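Local coordinates for thermostable carboxypeptidase 1 (Pyrococcus furiosus, PDB 1KA2), which releases amino acids one after another from the C-terminus of peptides with broad specificity, as a cobalt-dependent metallocarboxypeptidase working as a homodimer, at residues A[261-264]-A[265-269]; A[304-308]-A[309-313]. All coordinates share one frame; numbering follows the deposited sequence.

Overall arrangement
Interaction 1 lies within helix 261-278; interaction 2 spans the end of helix 295-309 and the loop that follows. Their centres are about 10 Å apart, and both are largely buried. Interaction 1 is a regular helical run whose polar chemistry is mostly backbone pairing and which ends on a metal ligand; interaction 2 is the unwinding end of a helix, where aromatic packing on one side and a glutamate-asparagine-arginine group on another accompany the turn into a loop. They meet directly: E306 OE1 lies 2.9 Å from H269 ND1, a probable hydrogen bond, and L265 packs on R311. The metal-binding residue of 261-269 thus has its second-shell carboxylate in 304-313.

Interaction 1: residues A[261-264]-A[265-269]; sequences RRTI and LSTVH. With MG (magnesium ion), chain B.
R261 and L265 open a run of i to i+4 backbone bonds, L265 N to R261 O at 3.0 Å (N-H...O angle 169°) and V268 N to I264 O at 3.0 Å, which identify 261-269 as one regular alpha-helical stretch. Between these two bonds, T263 O has a double load. It accepts T267 N at 3.0 Å and also T267 OG1 at 2.6 Å, the two donors arriving from opposite faces of the carbonyl plane. The hydroxyl can fold back in this way because OG1 stands anti to its own carbonyl carbon and beside the backbone N (chi1 -57°), so the polar end of this buried threonine is satisfied one turn back. T263 and T267 lie side by side and point the same way, yet T263 turns its own OG1 to N216 of helix 209-223 and to T253 and the backbone of R254. On the apolar side, I264 CG2 and V268 CG2 meet at 4.3 Å. The guanidinium of R262 forms salt bridges with D259 and E353.

H269, first histidine of the HEXXH motif, projects its ring from the end of the segment with CG anti to the backbone N (chi1 180°), and NE2 binds the magnesium ion at 2.3 Å. Water 1, water 2 and water 3 also bind the metal, each at 2.2 Å. H273 and E299 complete the three protein ligands, which also bind the catalytic cobalt ion that magnesium replaces here. Through its other ring nitrogen, ND1, H269 is hydrogen-bonded to E306, which would fix the rotation of the imidazole and is consistent with NE2 presenting its lone pair to the metal. Regular helix bonding thus carries the ligand, while a carboxylate from helix 295-309 is likely to orient it.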
ATOM      1  N   ARG A 261      -0.250  -4.723 -29.248  1.00 39.85           N
ATOM      2  CA  ARG A 261      -1.690  -4.511 -29.145  1.00 36.90           C
ATOM      3  C   ARG A 261      -2.156  -4.838 -27.724  1.00 35.55           C
ATOM      4  O   ARG A 261      -3.044  -4.185 -27.177  1.00 34.13           O
ATOM      5  CB  ARG A 261      -2.424  -5.423 -30.140  1.00 39.59           C
ATOM      6  CG  ARG A 261      -2.306  -6.909 -29.788  1.00 41.76           C
ATOM      7  CD  ARG A 261      -2.690  -7.838 -30.928  1.00 43.84           C
ATOM      8  NE  ARG A 261      -3.986  -7.502 -31.501  1.00 47.29           N
ATOM      9  CZ  ARG A 261      -5.012  -8.345 -31.577  1.00 48.38           C
ATOM     10  NH1 ARG A 261      -4.890  -9.586 -31.107  1.00 45.92           N
ATOM     11  NH2 ARG A 261      -6.156  -7.945 -32.130  1.00 42.76           N
ATOM     12  N   ARG A 262      -1.548  -5.860 -27.139  1.00 33.82           N
ATOM     13  CA  ARG A 262      -1.913  -6.317 -25.804  1.00 36.05           C
ATOM     14  C   ARG A 262      -1.865  -5.258 -24.707  1.00 34.66           C
ATOM     15  O   ARG A 262      -2.857  -5.006 -24.030  1.00 31.94           O
ATOM     16  CB  ARG A 262      -1.019  -7.482 -25.380  1.00 37.61           C
ATOM     17  CG  ARG A 262      -1.162  -8.742 -26.191  1.00 41.37           C
ATOM     18  CD  ARG A 262      -0.019  -9.683 -25.832  1.00 46.24           C
ATOM     19  NE  ARG A 262      -0.003 -10.892 -26.650  1.00 50.49           N
ATOM     20  CZ  ARG A 262      -0.834 -11.912 -26.487  1.00 50.67           C
ATOM     21  NH1 ARG A 262      -1.750 -11.866 -25.527  1.00 51.61           N
ATOM     22  NH2 ARG A 262      -0.745 -12.971 -27.285  1.00 49.34           N
ATOM     23  N   THR A 263      -0.701  -4.653 -24.523  1.00 35.38           N
ATOM     24  CA  THR A 263      -0.557  -3.663 -23.479  1.00 35.38           C
ATOM     25  C   THR A 263      -1.438  -2.452 -23.735  1.00 35.85           C
ATOM     26  O   THR A 263      -1.985  -1.872 -22.801  1.00 37.40           O
ATOM     27  CB  THR A 263       0.923  -3.230 -23.313  1.00 35.23           C
ATOM     28  OG1 THR A 263       1.034  -2.394 -22.157  1.00 32.90           O
ATOM     29  CG2 THR A 263       1.423  -2.471 -24.547  1.00 31.74           C
ATOM     30  N   ILE A 264      -1.600  -2.084 -25.000  1.00 36.36           N
ATOM     31  CA  ILE A 264      -2.431  -0.930 -25.336  1.00 35.58           C
ATOM     32  C   ILE A 264      -3.905  -1.139 -24.994  1.00 35.22           C
ATOM     33  O   ILE A 264      -4.473  -0.387 -24.204  1.00 33.86           O
ATOM     34  CB  ILE A 264      -2.343  -0.564 -26.845  1.00 32.99           C
ATOM     35  CG1 ILE A 264      -0.975   0.050 -27.165  1.00 33.11           C
ATOM     36  CG2 ILE A 264      -3.483   0.401 -27.218  1.00 31.66           C
ATOM     37  CD1 ILE A 264      -0.834   0.537 -28.605  1.00 28.68           C
ATOM     38  N   LEU A 265      -4.526  -2.148 -25.598  1.00 36.22           N
ATOM     39  CA  LEU A 265      -5.948  -2.390 -25.355  1.00 36.65           C
ATOM     40  C   LEU A 265      -6.223  -2.756 -23.909  1.00 36.46           C
ATOM     41  O   LEU A 265      -7.287  -2.453 -23.372  1.00 36.63           O
ATOM     42  CB  LEU A 265      -6.469  -3.477 -26.293  1.00 37.25           C
ATOM     43  CG  LEU A 265      -6.567  -2.996 -27.746  1.00 38.29           C
ATOM     44  CD1 LEU A 265      -6.840  -4.168 -28.665  1.00 39.01           C
ATOM     45  CD2 LEU A 265      -7.647  -1.940 -27.862  1.00 36.06           C
ATOM     46  N   SER A 266      -5.256  -3.415 -23.285  1.00 35.98           N
ATOM     47  CA  SER A 266      -5.375  -3.805 -21.892  1.00 35.44           C
ATOM     48  C   SER A 266      -5.422  -2.557 -21.009  1.00 34.21           C
ATOM     49  O   SER A 266      -6.206  -2.489 -20.058  1.00 33.40           O
ATOM     50  CB  SER A 266      -4.187  -4.675 -21.499  1.00 34.02           C
ATOM     51  OG  SER A 266      -4.130  -4.805 -20.106  1.00 39.43           O
ATOM     52  N   THR A 267      -4.577  -1.573 -21.320  1.00 32.83           N
ATOM     53  CA  THR A 267      -4.548  -0.335 -20.543  1.00 32.52           C
ATOM     54  C   THR A 267      -5.884   0.407 -20.724  1.00 31.07           C
ATOM     55  O   THR A 267      -6.479   0.910 -19.757  1.00 28.00           O
ATOM     56  CB  THR A 267      -3.377   0.580 -20.990  1.00 32.90           C
ATOM     57  OG1 THR A 267      -2.133  -0.129 -20.872  1.00 35.08           O
ATOM     58  CG2 THR A 267      -3.304   1.821 -20.110  1.00 32.77           C
ATOM     59  N   VAL A 268      -6.348   0.446 -21.972  1.00 28.42           N
ATOM     60  CA  VAL A 268      -7.606   1.098 -22.323  1.00 28.10           C
ATOM     61  C   VAL A 268      -8.741   0.377 -21.600  1.00 27.94           C
ATOM     62  O   VAL A 268      -9.616   1.010 -20.997  1.00 26.51           O
ATOM     63  CB  VAL A 268      -7.837   1.048 -23.846  1.00 27.69           C
ATOM     64  CG1 VAL A 268      -9.116   1.797 -24.219  1.00 30.01           C
ATOM     65  CG2 VAL A 268      -6.648   1.647 -24.560  1.00 27.48           C
ATOM     66  N   HIS A 269      -8.711  -0.952 -21.656  1.00 28.51           N
ATOM     67  CA  HIS A 269      -9.721  -1.783 -20.984  1.00 29.24           C
ATOM     68  C   HIS A 269      -9.794  -1.349 -19.523  1.00 28.77           C
ATOM     69  O   HIS A 269     -10.849  -0.949 -19.037  1.00 29.02           O
ATOM     70  CB  HIS A 269      -9.326  -3.266 -21.055  1.00 30.14           C
ATOM     71  CG  HIS A 269     -10.302  -4.193 -20.389  1.00 32.96           C
ATOM     72  ND1 HIS A 269     -11.418  -4.685 -21.032  1.00 32.36           N
ATOM     73  CD2 HIS A 269     -10.314  -4.735 -19.146  1.00 31.95           C
ATOM     74  CE1 HIS A 269     -12.072  -5.495 -20.216  1.00 34.28           C
ATOM     75  NE2 HIS A 269     -11.423  -5.544 -19.065  1.00 35.37           N
TER
HETATM   76 MG    MG B 501     -12.123  -6.039 -16.905  1.00 36.05          MG
HETATM   77  O   HOH W   1     -10.110  -6.131 -16.036  1.00 35.72           O
HETATM   78  O   HOH W   2     -12.615  -7.215 -15.157  1.00 37.81           O
HETATM   79  O   HOH W   3     -11.867  -8.087 -17.748  1.00 33.55           O

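Interaction 2: residues A[304-308]-A[309-313]; sequences FWENI and IGRSK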
ATOM      1  N   PHE A 304     -16.379  -1.079 -23.462  1.00 35.64           N
ATOM      2  CA  PHE A 304     -16.778   0.078 -24.247  1.00 33.18           C
ATOM      3  C   PHE A 304     -15.510   0.770 -24.736  1.00 33.73           C
ATOM      4  O   PHE A 304     -15.343   1.005 -25.935  1.00 32.64           O
ATOM      5  CB  PHE A 304     -17.599   1.065 -23.413  1.00 34.04           C
ATOM      6  CG  PHE A 304     -18.142   2.226 -24.219  1.00 34.31           C
ATOM      7  CD1 PHE A 304     -19.325   2.093 -24.942  1.00 31.85           C
ATOM      8  CD2 PHE A 304     -17.446   3.429 -24.290  1.00 32.87           C
ATOM      9  CE1 PHE A 304     -19.809   3.142 -25.725  1.00 31.94           C
ATOM     10  CE2 PHE A 304     -17.924   4.490 -25.074  1.00 32.75           C
ATOM     11  CZ  PHE A 304     -19.104   4.344 -25.790  1.00 31.88           C
ATOM     12  N   TRP A 305     -14.608   1.091 -23.808  1.00 32.48           N
ATOM     13  CA  TRP A 305     -13.373   1.765 -24.185  1.00 28.24           C
ATOM     14  C   TRP A 305     -12.419   0.887 -24.978  1.00 30.16           C
ATOM     15  O   TRP A 305     -11.778   1.351 -25.932  1.00 30.09           O
ATOM     16  CB  TRP A 305     -12.664   2.321 -22.944  1.00 27.41           C
ATOM     17  CG  TRP A 305     -13.415   3.468 -22.372  1.00 26.71           C
ATOM     18  CD1 TRP A 305     -14.500   3.407 -21.561  1.00 26.65           C
ATOM     19  CD2 TRP A 305     -13.240   4.847 -22.705  1.00 26.34           C
ATOM     20  NE1 TRP A 305     -15.024   4.658 -21.375  1.00 25.93           N
ATOM     21  CE2 TRP A 305     -14.268   5.563 -22.068  1.00 23.71           C
ATOM     22  CE3 TRP A 305     -12.316   5.549 -23.493  1.00 27.94           C
ATOM     23  CZ2 TRP A 305     -14.406   6.948 -22.191  1.00 21.95           C
ATOM     24  CZ3 TRP A 305     -12.458   6.935 -23.616  1.00 27.80           C
ATOM     25  CH2 TRP A 305     -13.496   7.611 -22.967  1.00 23.99           C
ATOM     26  N   GLU A 306     -12.321  -0.379 -24.600  1.00 29.24           N
ATOM     27  CA  GLU A 306     -11.411  -1.282 -25.298  1.00 32.03           C
ATOM     28  C   GLU A 306     -11.802  -1.612 -26.741  1.00 34.47           C
ATOM     29  O   GLU A 306     -11.020  -1.388 -27.666  1.00 36.48           O
ATOM     30  CB  GLU A 306     -11.270  -2.599 -24.532  1.00 29.33           C
ATOM     31  CG  GLU A 306     -10.323  -3.576 -25.210  1.00 28.72           C
ATOM     32  CD  GLU A 306     -10.502  -4.984 -24.706  1.00 31.28           C
ATOM     33  OE1 GLU A 306     -11.405  -5.186 -23.862  1.00 28.15           O
ATOM     34  OE2 GLU A 306      -9.751  -5.883 -25.153  1.00 30.01           O
ATOM     35  N   ASN A 307     -13.006  -2.152 -26.927  1.00 36.34           N
ATOM     36  CA  ASN A 307     -13.467  -2.572 -28.256  1.00 37.72           C
ATOM     37  C   ASN A 307     -14.249  -1.541 -29.069  1.00 37.23           C
ATOM     38  O   ASN A 307     -13.986  -1.357 -30.254  1.00 37.50           O
ATOM     39  CB  ASN A 307     -14.299  -3.853 -28.127  1.00 38.91           C
ATOM     40  CG  ASN A 307     -13.544  -4.972 -27.420  1.00 38.36           C
ATOM     41  OD1 ASN A 307     -12.346  -5.167 -27.642  1.00 38.70           O
ATOM     42  ND2 ASN A 307     -14.244  -5.718 -26.578  1.00 35.45           N
ATOM     43  N   ILE A 308     -15.213  -0.880 -28.442  1.00 35.14           N
ATOM     44  CA  ILE A 308     -15.998   0.125 -29.144  1.00 35.81           C
ATOM     45  C   ILE A 308     -15.114   1.252 -29.675  1.00 36.77           C
ATOM     46  O   ILE A 308     -15.263   1.683 -30.813  1.00 37.77           O
ATOM     47  CB  ILE A 308     -17.074   0.730 -28.218  1.00 36.58           C
ATOM     48  CG1 ILE A 308     -17.957  -0.392 -27.648  1.00 38.24           C
ATOM     49  CG2 ILE A 308     -17.916   1.749 -28.982  1.00 34.98           C
ATOM     50  CD1 ILE A 308     -18.713  -1.202 -28.704  1.00 35.01           C
ATOM     51  N   ILE A 309     -14.188   1.715 -28.837  1.00 38.35           N
ATOM     52  CA  ILE A 309     -13.274   2.808 -29.174  1.00 37.08           C
ATOM     53  C   ILE A 309     -11.870   2.359 -29.559  1.00 37.56           C
ATOM     54  O   ILE A 309     -11.348   2.748 -30.609  1.00 36.88           O
ATOM     55  CB  ILE A 309     -13.146   3.799 -27.994  1.00 35.55           C
ATOM     56  CG1 ILE A 309     -14.504   4.435 -27.727  1.00 35.19           C
ATOM     57  CG2 ILE A 309     -12.090   4.852 -28.291  1.00 35.42           C
ATOM     58  CD1 ILE A 309     -14.506   5.535 -26.675  1.00 35.20           C
ATOM     59  N   GLY A 310     -11.259   1.549 -28.700  1.00 38.13           N
ATOM     60  CA  GLY A 310      -9.905   1.087 -28.944  1.00 36.76           C
ATOM     61  C   GLY A 310      -9.622   0.307 -30.215  1.00 37.28           C
ATOM     62  O   GLY A 310      -8.500   0.340 -30.706  1.00 36.53           O
ATOM     63  N   ARG A 311     -10.611  -0.392 -30.760  1.00 37.07           N
ATOM     64  CA  ARG A 311     -10.383  -1.156 -31.985  1.00 38.47           C
ATOM     65  C   ARG A 311     -11.012  -0.465 -33.196  1.00 40.04           C
ATOM     66  O   ARG A 311     -11.030  -1.018 -34.298  1.00 39.32           O
ATOM     67  CB  ARG A 311     -10.930  -2.588 -31.851  1.00 38.95           C
ATOM     68  CG  ARG A 311     -10.169  -3.462 -30.873  1.00 41.92           C
ATOM     69  CD  ARG A 311     -10.736  -4.868 -30.870  1.00 41.81           C
ATOM     70  NE  ARG A 311     -10.345  -5.591 -29.665  1.00 42.10           N
ATOM     71  CZ  ARG A 311      -9.195  -6.226 -29.486  1.00 43.17           C
ATOM     72  NH1 ARG A 311      -8.288  -6.256 -30.439  1.00 41.80           N
ATOM     73  NH2 ARG A 311      -8.951  -6.825 -28.333  1.00 44.11           N
ATOM     74  N   SER A 312     -11.526   0.744 -32.979  1.00 39.96           N
ATOM     75  CA  SER A 312     -12.147   1.517 -34.053  1.00 40.63           C
ATOM     76  C   SER A 312     -11.065   2.154 -34.930  1.00 40.86           C
ATOM     77  O   SER A 312      -9.959   2.443 -34.461  1.00 38.56           O
ATOM     78  CB  SER A 312     -13.055   2.617 -33.484  1.00 39.20           C
ATOM     79  OG  SER A 312     -12.293   3.697 -32.984  1.00 41.38           O
ATOM     80  N   LYS A 313     -11.386   2.378 -36.199  1.00 40.92           N
ATOM     81  CA  LYS A 313     -10.434   2.971 -37.136  1.00 40.80           C
ATOM     82  C   LYS A 313      -9.936   4.337 -36.657  1.00 39.51           C
ATOM     83  O   LYS A 313      -8.764   4.680 -36.823  1.00 38.44           O
ATOM     84  CB  LYS A 313     -11.099   3.112 -38.497  1.00 43.58           C
ATOM     85  CG  LYS A 313     -10.178   3.597 -39.579  1.00 48.44           C
ATOM     86  CD  LYS A 313      -9.087   2.585 -39.787  1.00 50.12           C
ATOM     87  CE  LYS A 313      -8.200   2.933 -40.957  1.00 51.13           C
ATOM     88  NZ  LYS A 313      -7.264   1.812 -41.207  1.00 51.81           N
TER
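I309 CD1 lies over one face of the W305 indole, 4.1 Å from the centroid of its six-membered ring and 20° off the normal, a CH-pi contact; F304 CD2 rests over the same face toward the rim. The methyl also meets F304 CE2 at 3.9 Å, while I308 CG2 lies over one face of the F304 ring, toward its rim. At the edge of the R311 guanidinium, N307 OD1 accepts NE at 2.9 Å, nearly in the guanidinium plane and fairly straight (164°). NH2 reaches E306 OE2 more loosely, a weak bond of 3.4 Å within a salt bridge, the carboxylate and guanidinium planes 47° apart. R311 gets there by running extended from CG to NE, and F342 O takes its NH1. A leucine in its place would probably leave N307 OD1 and F342 O without this donor and E306 without a countercharge on this side, although R303 still pairs with that carboxylate.

The backbone widens here: G310 N to W305 O (2.8 Å) is an i to i+5 pi-type bond, and a longer one from I309 N to F304 O is less sure. A type I turn from I309 to S312 follows, and S312 N-caps helix 313-326. F304 and W305 pack on helix 454-465, I309 on helix 444-450, and W305 and E306 on the metal-binding helix 261-278.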